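Local coordinates for coiled-coil and C2 domain-containing protein 1-like (Drosophila melanogaster, PDB 6EI6) that binds phosphatidylinositol monophosphates and regulates ESCRT-III in endosomal sorting, probably by preventing inappropriate polymerisation of its core subunit Shrub, at residues D137-L149 / I187-R200. Residues are numbered along the deposited sequence; the frame is centred on the assembly and turned at random.
Sequences DVDTYVRVEFPLL and IFKRHGVKFEIYSR. With SO4 (sulfate ion), chain C; SO4 (sulfate ion), chain D.
The Tyr141 ring carries CB of Tyr198 over one face, offset toward the rim, in a CH-pi contact with Tyr198 CB 3.8 Å from the centroid of the Tyr141 ring and 26° off its normal; Arg143 NE lies in plane at the edge of the Tyr141 ring. The two tyrosine ring planes are inclined at 11°, but their centroids are 5.5 Å apart, so they barely overlap. Tyr141 makes this approach because its CG stands between backbone N and carbonyl carbon (chi1 69°), bending the ring back over the partner strand. CE2 of the same ring lies over the centre of the Arg143 guanidinium, and Arg143 CD comes obliquely to Tyr198 CE2 at 3.7 Å; the cation-pi geometry to Tyr198 is long and at most weakly attractive. O1 of the chain D sulfate sits in plane at the guanidinium edge, in a weak hydrogen bond from Arg143 NH1. Tyr198 OH donates a hydrogen bond to Glu196 OE1 (3.3 Å), from above the carboxylate plane. An alanine in place of Tyr198 would keep CB over the Tyr141 ring but would probably leave the aliphatic part of Arg143 uncovered and Glu196 without this donor. Beneath, backbone hydrogen bonds run both ways in the antiparallel hydrogen-bonded pairs Tyr141 with Tyr198, Arg143 with Glu196 and Glu145 with Lys194; Tyr198 N to Tyr141 O measures 2.8 Å. On the reverse face, Val144 CG2 meets Phe195 CD2 at 3.8 Å. That face packs on Ile122 of strand 119-128 and Leu243 of strand 241-249, the apolar interior of the C2 beta-sandwich. Strands 140-145 and 192-199 are the central pair of one four-stranded sheet, flanked by strands 155-157 and 208-216, while helix 182-190 leads into the second strand.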
loop_
_atom_site.group_PDB
_atom_site.type_symbol
_atom_site.label_atom_id
_atom_site.label_comp_id
_atom_site.label_asym_id
_atom_site.label_seq_id
_atom_site.Cartn_x
_atom_site.Cartn_y
_atom_site.Cartn_z
ATOM N N ASP A 137 -29.466 -9.554 13.693
ATOM C CA ASP A 137 -28.988 -8.686 14.776
ATOM C C ASP A 137 -27.839 -9.258 15.591
ATOM O O ASP A 137 -27.940 -9.470 16.807
ATOM C CB ASP A 137 -30.106 -8.266 15.739
ATOM C CG ASP A 137 -29.732 -7.002 16.566
ATOM O OD1 ASP A 137 -30.411 -5.961 16.385
ATOM O OD2 ASP A 137 -28.803 -7.036 17.419
ATOM N N VAL A 138 -26.758 -9.557 14.891
ATOM C CA VAL A 138 -25.463 -9.097 15.350
ATOM C C VAL A 138 -25.368 -7.642 14.892
ATOM O O VAL A 138 -25.689 -7.322 13.739
ATOM C CB VAL A 138 -24.330 -9.989 14.814
ATOM C CG1 VAL A 138 -23.990 -9.703 13.352
ATOM C CG2 VAL A 138 -23.125 -9.922 15.723
ATOM N N ASP A 139 -25.111 -6.743 15.838
ATOM C CA ASP A 139 -24.901 -5.332 15.552
ATOM C C ASP A 139 -23.428 -5.059 15.782
ATOM O O ASP A 139 -22.868 -5.499 16.794
ATOM C CB ASP A 139 -25.753 -4.417 16.439
ATOM C CG ASP A 139 -27.240 -4.620 16.242
ATOM O OD1 ASP A 139 -27.649 -5.018 15.131
ATOM O OD2 ASP A 139 -28.011 -4.371 17.203
ATOM N N THR A 140 -22.798 -4.350 14.846
ATOM C CA THR A 140 -21.350 -4.218 14.872
ATOM C C THR A 140 -20.946 -2.780 14.609
ATOM O O THR A 140 -21.678 -1.999 13.997
ATOM C CB THR A 140 -20.683 -5.144 13.853
ATOM O OG1 THR A 140 -21.483 -5.178 12.668
ATOM C CG2 THR A 140 -20.582 -6.546 14.405
ATOM N N TYR A 141 -19.765 -2.444 15.112
ATOM C CA TYR A 141 -19.090 -1.191 14.821
ATOM C C TYR A 141 -17.593 -1.464 14.929
ATOM O O TYR A 141 -17.171 -2.459 15.527
ATOM C CB TYR A 141 -19.561 -0.067 15.761
ATOM C CG TYR A 141 -19.126 -0.243 17.192
ATOM C CD1 TYR A 141 -19.877 -1.008 18.082
ATOM C CD2 TYR A 141 -17.956 0.337 17.652
ATOM C CE1 TYR A 141 -19.470 -1.185 19.393
ATOM C CE2 TYR A 141 -17.542 0.160 18.958
ATOM C CZ TYR A 141 -18.307 -0.606 19.825
ATOM O OH TYR A 141 -17.877 -0.777 21.125
ATOM N N VAL A 142 -16.785 -0.593 14.325
ATOM C CA VAL A 142 -15.341 -0.794 14.236
ATOM C C VAL A 142 -14.640 0.419 14.831
ATOM O O VAL A 142 -14.956 1.556 14.471
ATOM C CB VAL A 142 -14.893 -1.030 12.776
ATOM C CG1 VAL A 142 -13.427 -1.417 12.715
ATOM C CG2 VAL A 142 -15.761 -2.077 12.101
ATOM N N ARG A 143 -13.710 0.178 15.750
ATOM C CA ARG A 143 -12.832 1.211 16.273
ATOM C C ARG A 143 -11.534 1.247 15.481
ATOM O O ARG A 143 -10.975 0.201 15.137
ATOM C CB ARG A 143 -12.491 0.953 17.736
ATOM C CG ARG A 143 -13.668 0.906 18.667
ATOM C CD ARG A 143 -13.192 0.977 20.125
ATOM N NE ARG A 143 -14.314 1.044 21.054
ATOM C CZ ARG A 143 -15.092 2.114 21.224
ATOM N NH1 ARG A 143 -14.886 3.230 20.521
ATOM N NH2 ARG A 143 -16.091 2.062 22.100
ATOM N N VAL A 144 -11.041 2.456 15.221
ATOM C CA VAL A 144 -9.830 2.676 14.443
ATOM C C VAL A 144 -8.836 3.412 15.320
ATOM O O VAL A 144 -9.182 4.421 15.941
ATOM C CB VAL A 144 -10.111 3.480 13.164
ATOM C CG1 VAL A 144 -8.794 3.738 12.410
ATOM C CG2 VAL A 144 -11.148 2.759 12.283
ATOM N N GLU A 145 -7.612 2.914 15.368
ATOM C CA GLU A 145 -6.556 3.498 16.177
ATOM C C GLU A 145 -5.341 3.723 15.286
ATOM O O GLU A 145 -4.755 2.763 14.777
ATOM C CB GLU A 145 -6.221 2.588 17.354
ATOM C CG GLU A 145 -5.101 3.096 18.234
ATOM C CD GLU A 145 -5.043 2.363 19.540
ATOM O OE1 GLU A 145 -5.783 1.369 19.692
ATOM O OE2 GLU A 145 -4.256 2.772 20.414
ATOM N N PHE A 146 -4.978 4.988 15.080
ATOM C CA PHE A 146 -3.876 5.376 14.202
ATOM C C PHE A 146 -2.776 6.029 15.033
ATOM O O PHE A 146 -3.037 7.052 15.687
ATOM C CB PHE A 146 -4.372 6.341 13.111
ATOM C CG PHE A 146 -3.298 6.752 12.152
ATOM C CD1 PHE A 146 -2.338 7.690 12.514
ATOM C CD2 PHE A 146 -3.218 6.169 10.902
ATOM C CE1 PHE A 146 -1.324 8.035 11.648
ATOM C CE2 PHE A 146 -2.203 6.513 10.026
ATOM C CZ PHE A 146 -1.257 7.448 10.398
ATOM N N PRO A 147 -1.540 5.534 15.015
ATOM C CA PRO A 147 -0.514 6.100 15.905
ATOM C C PRO A 147 -0.127 7.520 15.501
ATOM O O PRO A 147 0.015 7.827 14.316
ATOM C CB PRO A 147 0.667 5.128 15.755
ATOM C CG PRO A 147 0.494 4.516 14.423
ATOM C CD PRO A 147 -0.995 4.499 14.118
ATOM N N LEU A 148 0.037 8.393 16.501
ATOM C CA LEU A 148 0.497 9.758 16.245
ATOM C C LEU A 148 1.804 10.028 16.986
ATOM O O LEU A 148 2.580 9.098 17.235
ATOM C CB LEU A 148 -0.582 10.778 16.625
ATOM C CG LEU A 148 -1.890 10.698 15.812
ATOM C CD1 LEU A 148 -2.889 11.756 16.210
ATOM C CD2 LEU A 148 -1.657 10.775 14.312
ATOM N N LEU A 149 2.054 11.291 17.343
ATOM C CA LEU A 149 3.350 11.699 17.888
ATOM C C LEU A 149 3.507 11.289 19.344
ATOM O O LEU A 149 2.579 11.427 20.147
ATOM C CB LEU A 149 3.538 13.209 17.784
ATOM C CG LEU A 149 3.696 13.820 16.396
ATOM C CD1 LEU A 149 4.569 12.944 15.493
ATOM C CD2 LEU A 149 2.318 14.076 15.788
ATOM N N ILE A 187 6.739 5.855 11.953
ATOM C CA ILE A 187 5.439 5.216 12.061
ATOM C C ILE A 187 5.093 4.513 10.757
ATOM O O ILE A 187 4.644 3.361 10.759
ATOM C CB ILE A 187 4.383 6.257 12.467
ATOM C CG1 ILE A 187 4.526 6.601 13.963
ATOM C CG2 ILE A 187 2.970 5.786 12.111
ATOM C CD1 ILE A 187 3.834 7.903 14.350
ATOM N N PHE A 188 5.317 5.183 9.619
ATOM C CA PHE A 188 5.058 4.526 8.342
ATOM C C PHE A 188 6.007 3.365 8.093
ATOM O O PHE A 188 5.612 2.382 7.460
ATOM C CB PHE A 188 5.140 5.530 7.204
ATOM C CG PHE A 188 3.927 6.366 7.076
ATOM C CD1 PHE A 188 2.869 5.942 6.297
ATOM C CD2 PHE A 188 3.820 7.560 7.773
ATOM C CE1 PHE A 188 1.720 6.714 6.189
ATOM C CE2 PHE A 188 2.690 8.332 7.673
ATOM C CZ PHE A 188 1.636 7.915 6.876
ATOM N N LYS A 189 7.240 3.432 8.606
ATOM C CA LYS A 189 8.191 2.351 8.365
ATOM C C LYS A 189 7.815 1.095 9.146
ATOM O O LYS A 189 7.846 -0.019 8.609
ATOM C CB LYS A 189 9.606 2.806 8.732
ATOM C CG LYS A 189 10.723 2.014 8.019
ATOM C CD LYS A 189 12.013 2.862 7.862
ATOM C CE LYS A 189 12.817 2.502 6.602
ATOM N NZ LYS A 189 12.194 3.031 5.333
ATOM N N ARG A 190 7.440 1.257 10.416
ATOM C CA ARG A 190 7.459 0.134 11.342
ATOM C C ARG A 190 6.090 -0.260 11.875
ATOM O O ARG A 190 5.945 -1.374 12.390
ATOM C CB ARG A 190 8.393 0.423 12.529
ATOM C CG ARG A 190 9.867 0.336 12.198
ATOM C CD ARG A 190 10.756 0.456 13.420
ATOM N NE ARG A 190 11.046 1.817 13.873
ATOM C CZ ARG A 190 12.288 2.310 13.916
ATOM N NH1 ARG A 190 13.308 1.568 13.537
ATOM N NH2 ARG A 190 12.541 3.539 14.349
ATOM N N HIS A 191 5.097 0.612 11.796
ATOM C CA HIS A 191 3.891 0.509 12.615
ATOM C C HIS A 191 2.663 0.415 11.716
ATOM O O HIS A 191 2.767 0.362 10.487
ATOM C CB HIS A 191 3.825 1.692 13.591
ATOM C CG HIS A 191 4.973 1.725 14.562
ATOM N ND1 HIS A 191 5.329 0.641 15.340
ATOM C CD2 HIS A 191 5.851 2.708 14.870
ATOM C CE1 HIS A 191 6.372 0.957 16.089
ATOM N NE2 HIS A 191 6.706 2.207 15.825
ATOM N N GLY A 192 1.490 0.376 12.341
ATOM C CA GLY A 192 0.276 0.094 11.612
ATOM C C GLY A 192 -0.939 0.745 12.236
ATOM O O GLY A 192 -0.855 1.446 13.248
ATOM N N VAL A 193 -2.082 0.508 11.593
ATOM C CA VAL A 193 -3.397 0.964 12.023
ATOM C C VAL A 193 -4.163 -0.233 12.577
ATOM O O VAL A 193 -4.198 -1.292 11.939
ATOM C CB VAL A 193 -4.161 1.579 10.840
ATOM C CG1 VAL A 193 -5.475 2.155 11.294
ATOM C CG2 VAL A 193 -3.297 2.618 10.152
ATOM N N LYS A 194 -4.799 -0.061 13.740
ATOM C CA LYS A 194 -5.511 -1.134 14.428
ATOM C C LYS A 194 -7.016 -0.977 14.225
ATOM O O LYS A 194 -7.564 0.104 14.451
ATOM C CB LYS A 194 -5.161 -1.129 15.921
ATOM C CG LYS A 194 -5.781 -2.284 16.762
ATOM C CD LYS A 194 -5.670 -2.034 18.300
ATOM C CE LYS A 194 -4.380 -2.596 18.896
ATOM N NZ LYS A 194 -4.129 -2.093 20.281
ATOM N N PHE A 195 -7.683 -2.051 13.796
ATOM C CA PHE A 195 -9.134 -2.077 13.631
ATOM C C PHE A 195 -9.722 -3.086 14.607
ATOM O O PHE A 195 -9.414 -4.277 14.522
ATOM C CB PHE A 195 -9.534 -2.463 12.208
ATOM C CG PHE A 195 -9.067 -1.506 11.173
ATOM C CD1 PHE A 195 -7.777 -1.594 10.654
ATOM C CD2 PHE A 195 -9.905 -0.500 10.720
ATOM C CE1 PHE A 195 -7.335 -0.696 9.722
ATOM C CE2 PHE A 195 -9.473 0.396 9.771
ATOM C CZ PHE A 195 -8.177 0.298 9.268
ATOM N N GLU A 196 -10.595 -2.634 15.502
ATOM C CA GLU A 196 -11.249 -3.524 16.460
ATOM C C GLU A 196 -12.726 -3.642 16.118
ATOM O O GLU A 196 -13.426 -2.633 16.040
ATOM C CB GLU A 196 -11.040 -3.030 17.886
ATOM C CG GLU A 196 -9.605 -3.186 18.306
ATOM C CD GLU A 196 -9.310 -2.544 19.638
ATOM O OE1 GLU A 196 -10.230 -1.927 20.203
ATOM O OE2 GLU A 196 -8.159 -2.652 20.122
ATOM N N ILE A 197 -13.189 -4.866 15.881
ATOM C CA ILE A 197 -14.564 -5.107 15.466
ATOM C C ILE A 197 -15.375 -5.520 16.695
ATOM O O ILE A 197 -15.037 -6.492 17.383
ATOM C CB ILE A 197 -14.639 -6.164 14.358
ATOM C CG1 ILE A 197 -13.913 -5.671 13.106
ATOM C CG2 ILE A 197 -16.082 -6.439 14.006
ATOM C CD1 ILE A 197 -12.432 -6.063 13.031
ATOM N N TYR A 198 -16.429 -4.770 16.998
ATOM C CA TYR A 198 -17.185 -4.980 18.225
ATOM C C TYR A 198 -18.640 -5.283 17.910
ATOM O O TYR A 198 -19.231 -4.666 17.012
ATOM C CB TYR A 198 -17.126 -3.763 19.132
ATOM C CG TYR A 198 -15.872 -3.630 19.960
ATOM C CD1 TYR A 198 -15.767 -4.227 21.206
ATOM C CD2 TYR A 198 -14.806 -2.869 19.519
ATOM C CE1 TYR A 198 -14.623 -4.086 21.973
ATOM C CE2 TYR A 198 -13.669 -2.721 20.290
ATOM C CZ TYR A 198 -13.585 -3.333 21.506
ATOM O OH TYR A 198 -12.440 -3.178 22.259
ATOM N N SER A 199 -19.212 -6.241 18.649
ATOM C CA SER A 199 -20.661 -6.439 18.654
ATOM C C SER A 199 -21.276 -5.571 19.745
ATOM O O SER A 199 -20.683 -5.398 20.821
ATOM C CB SER A 199 -21.032 -7.905 18.884
ATOM O OG SER A 199 -20.780 -8.275 20.229
ATOM N N ARG A 200 -22.455 -5.010 19.458
ATOM C CA ARG A 200 -23.106 -4.056 20.364
ATOM C C ARG A 200 -23.979 -4.827 21.345
ATOM O O ARG A 200 -25.092 -5.242 21.008
ATOM C CB ARG A 200 -23.927 -3.036 19.583
ATOM C CG ARG A 200 -24.179 -1.724 20.310
ATOM C CD ARG A 200 -25.648 -1.589 20.721
ATOM N NE ARG A 200 -26.592 -1.676 19.595
ATOM C CZ ARG A 200 -27.077 -0.631 18.913
ATOM N NH1 ARG A 200 -26.719 0.617 19.235
ATOM N NH2 ARG A 200 -27.931 -0.833 17.905
HETATM S S SO4 C . 2.217 -1.610 15.484
HETATM O O1 SO4 C . 1.733 -0.219 15.438
HETATM O O2 SO4 C . 3.647 -1.655 15.832
HETATM O O3 SO4 C . 2.004 -2.240 14.168
HETATM O O4 SO4 C . 1.472 -2.329 16.527
HETATM S S SO4 D . -16.504 5.939 23.385
HETATM O O1 SO4 D . -16.943 5.582 22.031
HETATM O O2 SO4 D . -15.158 6.525 23.326
HETATM O O3 SO4 D . -17.440 6.909 23.973
HETATM O O4 SO4 D . -16.479 4.732 24.216
#